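Local coordinates for protein 3'-5' exonuclease crn-4 (Caenorhabditis elegans, PDB 5DK5) that degrades RNA and DNA from the 3' end as a metal-dependent DEDDh exonuclease and takes part in apoptotic DNA degradation, at residues L24-T29 with A143-Y148; Y37-I42 with L126-Q131; F246-P251 with H289-N294. All blocks are in the same frame, centred on the assembly; numbering follows the deposited sequence.

From the N terminus, strand 20-28 leads through 37-42 into the antiparallel strand 41-50, and Glu27 and Thr29 of interaction 1 meet Ile42 and Glu40 of interaction 2 through backbone hydrogen bonds. Interaction 2 closes its loop when helix 124-136 packs against this pair of strands. Interaction 1 closes a little later, as the chain approaches strand 147-150, so interaction 2 is nested within it; both belong to the exonuclease domain. Interaction 3 follows in series, joining helix 239-249 to the loop before helix 300-305. Its centre is about 17 Å from that of interaction 2, yet Phe246 and Glu247 pack on Arg128 and Trp127, linking the C-terminal region to the nuclease core.

Interaction 1 (L24-T29 with A143-Y148); sequences LDFETT and AFFRQY
The Phe145 ring reaches across toward Leu24 and Phe26, with CE1 of the neighbouring Phe144 lying 3.8 Å above the plane of one face, toward the rim, while Phe145 CE1 lies in plane at the Phe144 edge. Phe145 CZ lies at the edge of the Phe26 ring, near its plane, 4.4 Å from Phe26 CZ. This aromatic packing belongs to the RNase H-like core of a DEDDh exonuclease. Strand 116-120 separates strands 20-28 and 147-150 in the central sheet, and the loop leading into the latter supplies Phe145. Phe118 of the intervening strand joins the cluster edge-to-face with Phe145, while Phe44 meets the Phe26 ring at about 60°. Helix 124-136 also contributes, through Leu126 and Ile129.

Residues alternate along strand 20-28: Leu24 and Phe26 enter the apolar cluster, whereas Asp25 and Glu27 turn to the magnesium site, which Asp194 completes. There, Asp25 OD1 and Glu27 OE2 lie only 2.9 Å apart, two acceptors whose closeness is consistent with binding the metal. On the apolar side, Leu24 extends with CG opposite its backbone N (chi1 175°) and crosses Phe145 at about a right angle, bringing its CD1 to 3.8 Å from Phe145 CE1.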
loop_
_atom_site.group_PDB
_atom_site.type_symbol
_atom_site.label_atom_id
_atom_site.label_comp_id
_atom_site.label_asym_id
_atom_site.label_seq_id
_atom_site.Cartn_x
_atom_site.Cartn_y
_atom_site.Cartn_z
ATOM N N LEU B 24 -20.093 5.945 16.222
ATOM C CA LEU B 24 -19.270 5.020 15.447
ATOM C C LEU B 24 -18.180 5.745 14.662
ATOM O O LEU B 24 -18.385 6.862 14.187
ATOM C CB LEU B 24 -20.159 4.215 14.495
ATOM C CG LEU B 24 -19.472 3.278 13.502
ATOM C CD1 LEU B 24 -20.336 2.049 13.274
ATOM C CD2 LEU B 24 -19.205 3.978 12.176
ATOM N N ASP B 25 -17.026 5.096 14.518
ATOM C CA ASP B 25 -15.911 5.667 13.772
ATOM C C ASP B 25 -15.028 4.595 13.138
ATOM O O ASP B 25 -14.551 3.686 13.819
ATOM C CB ASP B 25 -15.054 6.548 14.677
ATOM C CG ASP B 25 -13.911 7.205 13.932
ATOM O OD1 ASP B 25 -12.858 6.558 13.751
ATOM O OD2 ASP B 25 -14.067 8.371 13.522
ATOM N N PHE B 26 -14.813 4.723 11.832
ATOM C CA PHE B 26 -13.893 3.859 11.103
ATOM C C PHE B 26 -12.656 4.638 10.678
ATOM O O PHE B 26 -12.745 5.800 10.282
ATOM C CB PHE B 26 -14.559 3.257 9.862
ATOM C CG PHE B 26 -15.590 2.206 10.161
ATOM C CD1 PHE B 26 -15.269 1.087 10.911
ATOM C CD2 PHE B 26 -16.877 2.323 9.661
ATOM C CE1 PHE B 26 -16.216 0.115 11.170
ATOM C CE2 PHE B 26 -17.828 1.355 9.918
ATOM C CZ PHE B 26 -17.497 0.249 10.675
ATOM N N GLU B 27 -11.502 3.992 10.785
ATOM C CA GLU B 27 -10.280 4.473 10.152
ATOM C C GLU B 27 -9.857 3.433 9.131
ATOM O O GLU B 27 -10.034 2.235 9.356
ATOM C CB GLU B 27 -9.180 4.718 11.183
ATOM C CG GLU B 27 -9.563 5.731 12.252
ATOM C CD GLU B 27 -9.866 7.109 11.687
ATOM O OE1 GLU B 27 -9.230 7.497 10.684
ATOM O OE2 GLU B 27 -10.746 7.800 12.247
ATOM N N THR B 28 -9.310 3.894 8.009
ATOM C CA THR B 28 -8.990 3.008 6.895
ATOM C C THR B 28 -7.559 3.173 6.407
ATOM O O THR B 28 -6.869 4.130 6.757
ATOM C CB THR B 28 -9.929 3.255 5.689
ATOM O OG1 THR B 28 -9.591 4.497 5.056
ATOM C CG2 THR B 28 -11.392 3.286 6.125
ATOM N N THR B 29 -7.122 2.222 5.590
ATOM C CA THR B 29 -5.905 2.394 4.816
ATOM C C THR B 29 -6.133 3.553 3.860
ATOM O O THR B 29 -7.274 3.856 3.508
ATOM C CB THR B 29 -5.536 1.130 4.030
ATOM O OG1 THR B 29 -6.646 0.739 3.211
ATOM C CG2 THR B 29 -5.182 -0.006 4.977
ATOM N N ALA B 143 -28.986 -3.771 8.416
ATOM C CA ALA B 143 -30.076 -2.809 8.474
ATOM C C ALA B 143 -29.736 -1.602 9.341
ATOM O O ALA B 143 -30.226 -0.502 9.091
ATOM C CB ALA B 143 -31.336 -3.483 8.991
ATOM N N PHE B 144 -28.903 -1.805 10.359
ATOM C CA PHE B 144 -28.558 -0.719 11.276
ATOM C C PHE B 144 -27.418 0.157 10.745
ATOM O O PHE B 144 -27.029 1.129 11.393
ATOM C CB PHE B 144 -28.198 -1.267 12.665
ATOM C CG PHE B 144 -27.232 -2.419 12.649
ATOM C CD1 PHE B 144 -25.893 -2.222 12.358
ATOM C CD2 PHE B 144 -27.664 -3.700 12.956
ATOM C CE1 PHE B 144 -25.006 -3.283 12.356
ATOM C CE2 PHE B 144 -26.782 -4.764 12.956
ATOM C CZ PHE B 144 -25.452 -4.556 12.657
ATOM N N PHE B 145 -26.889 -0.189 9.572
ATOM C CA PHE B 145 -25.927 0.664 8.875
ATOM C C PHE B 145 -26.582 1.410 7.709
ATOM O O PHE B 145 -25.949 2.260 7.078
ATOM C CB PHE B 145 -24.739 -0.155 8.349
ATOM C CG PHE B 145 -23.674 -0.459 9.381
ATOM C CD1 PHE B 145 -23.761 0.014 10.682
ATOM C CD2 PHE B 145 -22.566 -1.211 9.027
ATOM C CE1 PHE B 145 -22.769 -0.269 11.608
ATOM C CE2 PHE B 145 -21.572 -1.495 9.947
ATOM C CZ PHE B 145 -21.672 -1.024 11.237
ATOM N N ARG B 146 -27.840 1.090 7.418
ATOM C CA ARG B 146 -28.559 1.725 6.317
ATOM C C ARG B 146 -29.499 2.820 6.828
ATOM O O ARG B 146 -30.253 3.422 6.060
ATOM C CB ARG B 146 -29.329 0.677 5.513
ATOM C CG ARG B 146 -28.416 -0.243 4.708
ATOM C CD ARG B 146 -29.191 -1.175 3.794
ATOM N NE ARG B 146 -30.063 -0.449 2.875
ATOM C CZ ARG B 146 -30.683 -1.001 1.838
ATOM N NH1 ARG B 146 -30.527 -2.292 1.572
ATOM N NH2 ARG B 146 -31.459 -0.259 1.058
ATOM N N GLN B 147 -29.452 3.062 8.134
ATOM C CA GLN B 147 -30.051 4.249 8.726
ATOM C C GLN B 147 -29.132 4.726 9.841
ATOM O O GLN B 147 -28.605 3.918 10.605
ATOM C CB GLN B 147 -31.458 3.966 9.258
ATOM C CG GLN B 147 -31.527 2.931 10.380
ATOM C CD GLN B 147 -32.868 2.927 11.093
ATOM O OE1 GLN B 147 -32.929 2.800 12.317
ATOM N NE2 GLN B 147 -33.949 3.066 10.333
ATOM N N TYR B 148 -28.918 6.033 9.923
ATOM C CA TYR B 148 -27.990 6.571 10.908
ATOM C C TYR B 148 -28.155 8.073 11.081
ATOM O O TYR B 148 -28.960 8.705 10.398
ATOM C CB TYR B 148 -26.549 6.250 10.507
ATOM C CG TYR B 148 -26.145 6.829 9.173
ATOM C CD1 TYR B 148 -26.336 6.116 7.997
ATOM C CD2 TYR B 148 -25.565 8.087 9.090
ATOM C CE1 TYR B 148 -25.966 6.642 6.775
ATOM C CE2 TYR B 148 -25.191 8.622 7.874
ATOM C CZ TYR B 148 -25.394 7.895 6.720
ATOM O OH TYR B 148 -25.026 8.421 5.503
#

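Interaction 2 (Y37-I42 with L126-Q131); sequences YPCEVI and LWRIAQ. With IPA (isopropyl alcohol), chain M.
Cys39 is delivered to Arg128 by an inverse gamma turn centred on Pro38, in which Cys39 N bonds to Tyr37 O at 2.9 Å. Its thiol approaches the guanidinium edge near the plane, with Cys39 SG 3.7 Å from Arg128 NH1, a contact rather than a hydrogen bond. A water donates to the carbonyls of Cys39 and Ile129, lying 3.0 Å from Ile129 O and a short 2.5 Å from Cys39 O. Glu40 points its CB away from 126-131; its side chain packs on Gln133 and Leu136 farther along the helix, and its carboxylate bonds to the backbone N-H groups of Val69, Leu70 and Asn71. Val41, at the start of strand 41-50, then crosses Ile129 at about a right angle, with Val41 CG2 3.7 Å from Ile129 CG2. Here helix 124-136 of the RNase H-like fold packs over the sheet, with Phe26 and Thr28 also touching Ile129.

Arg128 leaves the helix extended and bends at chi3 (65°), laying one guanidinium face over Ile129 CG1. Arg128 NE bonds to Gln124 OE1, while Arg128 NH1 donates at 3.2 Å to O2 of an isopropyl alcohol, probably from the crystallisation liquor. With an alanine here, Gln124 OE1 is likely to lose its arginine donor, and the Cys39 thiol and Ile129 their cover. Beside the methyl junction, the water links two carbonyls that cannot bond directly, and an arginine N-H can serve a small polar ligand in the crystal.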
loop_
_atom_site.group_PDB
_atom_site.type_symbol
_atom_site.label_atom_id
_atom_site.label_comp_id
_atom_site.label_asym_id
_atom_site.label_seq_id
_atom_site.Cartn_x
_atom_site.Cartn_y
_atom_site.Cartn_z
ATOM N N TYR B 37 -8.321 4.467 -4.421
ATOM C CA TYR B 37 -7.693 3.614 -3.426
ATOM C C TYR B 37 -8.733 2.708 -2.767
ATOM O O TYR B 37 -9.787 3.185 -2.352
ATOM C CB TYR B 37 -7.000 4.478 -2.372
ATOM C CG TYR B 37 -6.003 3.738 -1.512
ATOM C CD1 TYR B 37 -6.397 3.115 -0.335
ATOM C CD2 TYR B 37 -4.663 3.676 -1.872
ATOM C CE1 TYR B 37 -5.482 2.441 0.456
ATOM C CE2 TYR B 37 -3.746 3.006 -1.090
ATOM C CZ TYR B 37 -4.159 2.391 0.072
ATOM O OH TYR B 37 -3.242 1.724 0.851
ATOM N N PRO B 38 -8.443 1.397 -2.665
ATOM C CA PRO B 38 -9.393 0.454 -2.066
ATOM C C PRO B 38 -9.335 0.469 -0.541
ATOM O O PRO B 38 -8.798 -0.453 0.072
ATOM C CB PRO B 38 -8.934 -0.890 -2.631
ATOM C CG PRO B 38 -7.462 -0.739 -2.745
ATOM C CD PRO B 38 -7.222 0.710 -3.123
ATOM N N CYS B 39 -9.899 1.517 0.056
ATOM C CA CYS B 39 -9.850 1.716 1.500
ATOM C C CYS B 39 -10.378 0.512 2.274
ATOM O O CYS B 39 -11.517 0.085 2.080
ATOM C CB CYS B 39 -10.649 2.963 1.885
ATOM S SG CYS B 39 -10.045 4.493 1.140
ATOM N N GLU B 40 -9.532 -0.028 3.149
ATOM C CA GLU B 40 -9.908 -1.109 4.054
ATOM C C GLU B 40 -9.903 -0.617 5.494
ATOM O O GLU B 40 -8.994 0.102 5.901
ATOM C CB GLU B 40 -8.949 -2.290 3.921
ATOM C CG GLU B 40 -8.920 -2.931 2.555
ATOM C CD GLU B 40 -7.825 -3.968 2.442
ATOM O OE1 GLU B 40 -6.655 -3.578 2.240
ATOM O OE2 GLU B 40 -8.130 -5.173 2.570
ATOM N N VAL B 41 -10.909 -1.020 6.264
ATOM C CA VAL B 41 -10.987 -0.671 7.678
ATOM C C VAL B 41 -9.798 -1.246 8.442
ATOM O O VAL B 41 -9.477 -2.426 8.300
ATOM C CB VAL B 41 -12.294 -1.190 8.311
ATOM C CG1 VAL B 41 -12.330 -0.898 9.809
ATOM C CG2 VAL B 41 -13.499 -0.571 7.625
ATOM N N ILE B 42 -9.154 -0.410 9.255
ATOM C CA ILE B 42 -8.027 -0.845 10.078
ATOM C C ILE B 42 -8.251 -0.534 11.559
ATOM O O ILE B 42 -7.501 -1.004 12.415
ATOM C CB ILE B 42 -6.704 -0.200 9.615
ATOM C CG1 ILE B 42 -6.836 1.322 9.554
ATOM C CG2 ILE B 42 -6.304 -0.756 8.251
ATOM C CD1 ILE B 42 -5.543 2.030 9.193
ATOM N N LEU B 126 -20.298 5.225 7.022
ATOM C CA LEU B 126 -21.245 4.164 6.694
ATOM C C LEU B 126 -21.583 4.097 5.203
ATOM O O LEU B 126 -21.651 3.008 4.633
ATOM C CB LEU B 126 -22.527 4.336 7.511
ATOM C CG LEU B 126 -22.379 4.119 9.024
ATOM C CD1 LEU B 126 -23.717 4.296 9.716
ATOM C CD2 LEU B 126 -21.798 2.746 9.350
ATOM N N TRP B 127 -21.793 5.243 4.566
ATOM C CA TRP B 127 -22.135 5.238 3.146
ATOM C C TRP B 127 -20.973 4.752 2.277
ATOM O O TRP B 127 -21.183 3.992 1.334
ATOM C CB TRP B 127 -22.574 6.624 2.676
ATOM C CG TRP B 127 -22.407 6.802 1.201
ATOM C CD1 TRP B 127 -23.179 6.261 0.215
ATOM C CD2 TRP B 127 -21.390 7.565 0.543
ATOM N NE1 TRP B 127 -22.707 6.643 -1.017
ATOM C CE2 TRP B 127 -21.610 7.445 -0.843
ATOM C CE3 TRP B 127 -20.316 8.340 0.992
ATOM C CZ2 TRP B 127 -20.796 8.070 -1.783
ATOM C CZ3 TRP B 127 -19.510 8.959 0.057
ATOM C CH2 TRP B 127 -19.754 8.822 -1.315
ATOM N N ARG B 128 -19.753 5.187 2.590
ATOM C CA ARG B 128 -18.583 4.814 1.789
ATOM C C ARG B 128 -17.787 3.679 2.421
ATOM O O ARG B 128 -17.725 2.576 1.877
ATOM C CB ARG B 128 -17.665 6.024 1.572
ATOM C CG ARG B 128 -16.406 5.702 0.762
ATOM C CD ARG B 128 -15.631 6.961 0.380
ATOM N NE ARG B 128 -15.094 7.649 1.549
ATOM C CZ ARG B 128 -13.975 7.306 2.181
ATOM N NH1 ARG B 128 -13.257 6.271 1.766
ATOM N NH2 ARG B 128 -13.577 7.999 3.238
ATOM N N ILE B 129 -17.176 3.958 3.569
ATOM C CA ILE B 129 -16.238 3.028 4.191
ATOM C C ILE B 129 -16.890 1.689 4.519
ATOM O O ILE B 129 -16.376 0.637 4.138
ATOM C CB ILE B 129 -15.629 3.633 5.474
ATOM C CG1 ILE B 129 -14.770 4.846 5.105
ATOM C CG2 ILE B 129 -14.806 2.586 6.240
ATOM C CD1 ILE B 129 -14.193 5.605 6.289
ATOM N N ALA B 130 -18.012 1.723 5.229
ATOM C CA ALA B 130 -18.694 0.488 5.588
ATOM C C ALA B 130 -19.122 -0.250 4.327
ATOM O O ALA B 130 -18.790 -1.417 4.146
ATOM C CB ALA B 130 -19.891 0.766 6.479
ATOM N N GLN B 131 -19.830 0.443 3.442
ATOM C CA GLN B 131 -20.362 -0.178 2.230
ATOM C C GLN B 131 -19.273 -0.869 1.403
ATOM O O GLN B 131 -19.458 -1.993 0.932
ATOM C CB GLN B 131 -21.079 0.867 1.370
ATOM C CG GLN B 131 -22.353 0.353 0.728
ATOM C CD GLN B 131 -22.934 1.309 -0.293
ATOM O OE1 GLN B 131 -23.528 0.884 -1.284
ATOM N NE2 GLN B 131 -22.778 2.608 -0.055
HETATM C C1 IPA M . -13.070 2.784 -1.752
HETATM C C2 IPA M . -13.661 4.101 -2.199
HETATM C C3 IPA M . -15.157 3.945 -2.370
HETATM O O2 IPA M . -13.394 5.081 -1.223
HETATM O O HOH W 1 -13.528 0.997 3.299
#

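Interaction 3 (F246-P251 with H289-N294); sequences FERVLP and HDLYKN
Val249 places CG1 opposite its backbone N (chi1 173°) and CG2 opposite its carbonyl carbon, a fork that receives the phenol oxygen of Tyr292. With chi1 of -65°, Tyr292 swings its CG away from its own carbonyl carbon and extends the ring toward the helix end. Both branches of the fork touch the oxygen equally: Val249 CG1 and CG2 each lie 3.4 Å from Tyr292 OH. The neighbouring Leu291 brings CD1 to 3.9 Å from Arg248 CB, meeting only the aliphatic root of that arginine.

The contact sets the last turn of helix 239-249, which leads to the outermost strand 253-256 of the RNase H-like sheet, against a short 3-10 segment in the loop before helix 300-305, away from the annotated metal sites. Tyr292 N to His289 O, 2.9 Å, closes the 3-10 turn. The C-terminal Tyr308 stacks on Tyr292, and helix 300-305 packs against both Val249 and Tyr292 through Ala302.

Carbonyls at and just beyond the helix end find varied partners. Arg225 serves Glu247 O, Leu250 O and Pro251 O, and His284 NE2 bonds to Arg248 O. A water donates to Val249 O at 2.7 Å. The same water, in the plane of the Tyr292 ring at its edge, is also hydrogen-bonded to Tyr292 OH at 2.7 Å. Arg248 NH1 bonds to Gln227 O.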
loop_
_atom_site.group_PDB
_atom_site.type_symbol
_atom_site.label_atom_id
_atom_site.label_comp_id
_atom_site.label_asym_id
_atom_site.label_seq_id
_atom_site.Cartn_x
_atom_site.Cartn_y
_atom_site.Cartn_z
ATOM N N PHE B 246 -17.528 7.625 -6.377
ATOM C CA PHE B 246 -17.967 6.709 -5.328
ATOM C C PHE B 246 -19.484 6.527 -5.338
ATOM O O PHE B 246 -19.988 5.425 -5.124
ATOM C CB PHE B 246 -17.528 7.218 -3.950
ATOM C CG PHE B 246 -16.040 7.396 -3.801
ATOM C CD1 PHE B 246 -15.152 6.687 -4.592
ATOM C CD2 PHE B 246 -15.531 8.276 -2.858
ATOM C CE1 PHE B 246 -13.788 6.852 -4.448
ATOM C CE2 PHE B 246 -14.168 8.445 -2.710
ATOM C CZ PHE B 246 -13.296 7.732 -3.507
ATOM N N GLU B 247 -20.202 7.618 -5.589
ATOM C CA GLU B 247 -21.663 7.610 -5.544
ATOM C C GLU B 247 -22.265 6.685 -6.595
ATOM O O GLU B 247 -23.290 6.045 -6.355
ATOM C CB GLU B 247 -22.209 9.028 -5.735
ATOM C CG GLU B 247 -22.091 9.917 -4.503
ATOM C CD GLU B 247 -22.385 11.379 -4.796
ATOM O OE1 GLU B 247 -22.627 11.721 -5.973
ATOM O OE2 GLU B 247 -22.374 12.188 -3.844
ATOM N N ARG B 248 -21.627 6.617 -7.757
ATOM C CA ARG B 248 -22.128 5.802 -8.857
ATOM C C ARG B 248 -21.678 4.351 -8.720
ATOM O O ARG B 248 -22.424 3.429 -9.044
ATOM C CB ARG B 248 -21.663 6.374 -10.199
ATOM C CG ARG B 248 -21.952 7.862 -10.385
ATOM C CD ARG B 248 -23.395 8.223 -10.049
ATOM N NE ARG B 248 -23.713 9.607 -10.407
ATOM C CZ ARG B 248 -24.213 9.998 -11.579
ATOM N NH1 ARG B 248 -24.464 9.118 -12.541
ATOM N NH2 ARG B 248 -24.463 11.284 -11.791
ATOM N N VAL B 249 -20.457 4.155 -8.233
ATOM C CA VAL B 249 -19.900 2.816 -8.081
ATOM C C VAL B 249 -20.618 2.037 -6.983
ATOM O O VAL B 249 -21.054 0.907 -7.200
ATOM C CB VAL B 249 -18.393 2.871 -7.759
ATOM C CG1 VAL B 249 -17.850 1.475 -7.436
ATOM C CG2 VAL B 249 -17.633 3.481 -8.923
ATOM N N LEU B 250 -20.731 2.642 -5.806
ATOM C CA LEU B 250 -21.366 1.977 -4.675
ATOM C C LEU B 250 -22.860 1.790 -4.945
ATOM O O LEU B 250 -23.521 2.712 -5.426
ATOM C CB LEU B 250 -21.150 2.775 -3.391
ATOM C CG LEU B 250 -19.691 2.927 -2.956
ATOM C CD1 LEU B 250 -19.572 3.932 -1.825
ATOM C CD2 LEU B 250 -19.106 1.585 -2.536
ATOM N N PRO B 251 -23.400 0.595 -4.643
ATOM C CA PRO B 251 -24.810 0.313 -4.953
ATOM C C PRO B 251 -25.813 1.164 -4.174
ATOM O O PRO B 251 -26.806 1.599 -4.757
ATOM C CB PRO B 251 -24.963 -1.169 -4.583
ATOM C CG PRO B 251 -23.846 -1.458 -3.652
ATOM C CD PRO B 251 -22.718 -0.587 -4.090
ATOM N N HIS B 289 -22.223 1.511 -16.127
ATOM C CA HIS B 289 -21.473 0.884 -17.210
ATOM C C HIS B 289 -20.633 1.903 -17.973
ATOM O O HIS B 289 -19.554 1.581 -18.473
ATOM C CB HIS B 289 -22.427 0.171 -18.171
ATOM C CG HIS B 289 -23.218 -0.927 -17.531
ATOM N ND1 HIS B 289 -22.637 -2.084 -17.058
ATOM C CD2 HIS B 289 -24.545 -1.044 -17.284
ATOM C CE1 HIS B 289 -23.571 -2.866 -16.548
ATOM N NE2 HIS B 289 -24.737 -2.258 -16.673
ATOM N N ASP B 290 -21.134 3.132 -18.054
ATOM C CA ASP B 290 -20.445 4.206 -18.765
ATOM C C ASP B 290 -19.058 4.485 -18.191
ATOM O O ASP B 290 -18.178 4.978 -18.896
ATOM C CB ASP B 290 -21.284 5.485 -18.726
ATOM C CG ASP B 290 -21.694 5.870 -17.316
ATOM O OD1 ASP B 290 -22.656 5.271 -16.795
ATOM O OD2 ASP B 290 -21.056 6.769 -16.728
ATOM N N LEU B 291 -18.870 4.174 -16.913
ATOM C CA LEU B 291 -17.592 4.399 -16.245
ATOM C C LEU B 291 -16.649 3.203 -16.385
ATOM O O LEU B 291 -15.466 3.296 -16.055
ATOM C CB LEU B 291 -17.817 4.704 -14.760
ATOM C CG LEU B 291 -18.615 5.965 -14.420
ATOM C CD1 LEU B 291 -18.854 6.040 -12.922
ATOM C CD2 LEU B 291 -17.897 7.215 -14.907
ATOM N N TYR B 292 -17.179 2.090 -16.886
ATOM C CA TYR B 292 -16.466 0.813 -16.890
ATOM C C TYR B 292 -16.093 0.318 -18.293
ATOM O O TYR B 292 -15.802 -0.866 -18.474
ATOM C CB TYR B 292 -17.323 -0.251 -16.192
ATOM C CG TYR B 292 -17.576 -0.014 -14.715
ATOM C CD1 TYR B 292 -16.742 0.803 -13.962
ATOM C CD2 TYR B 292 -18.649 -0.619 -14.074
ATOM C CE1 TYR B 292 -16.973 1.013 -12.616
ATOM C CE2 TYR B 292 -18.887 -0.415 -12.729
ATOM C CZ TYR B 292 -18.046 0.401 -12.006
ATOM O OH TYR B 292 -18.280 0.605 -10.667
ATOM N N LYS B 293 -16.088 1.216 -19.276
ATOM C CA LYS B 293 -15.884 0.817 -20.671
ATOM C C LYS B 293 -14.543 1.277 -21.252
ATOM O O LYS B 293 -14.160 0.846 -22.343
ATOM C CB LYS B 293 -17.028 1.347 -21.537
ATOM C CG LYS B 293 -17.182 2.855 -21.531
ATOM C CD LYS B 293 -18.369 3.271 -22.382
ATOM C CE LYS B 293 -18.561 4.776 -22.384
ATOM N NZ LYS B 293 -19.750 5.178 -23.186
ATOM N N ASN B 294 -13.835 2.143 -20.533
ATOM C CA ASN B 294 -12.516 2.603 -20.961
ATOM C C ASN B 294 -11.415 1.905 -20.174
ATOM O O ASN B 294 -11.177 2.226 -19.010
ATOM C CB ASN B 294 -12.391 4.118 -20.802
ATOM C CG ASN B 294 -11.042 4.644 -21.264
ATOM O OD1 ASN B 294 -10.326 3.979 -22.011
ATOM N ND2 ASN B 294 -10.692 5.847 -20.822
HETATM O O HOH W 2 -20.526 -0.388 -9.548
#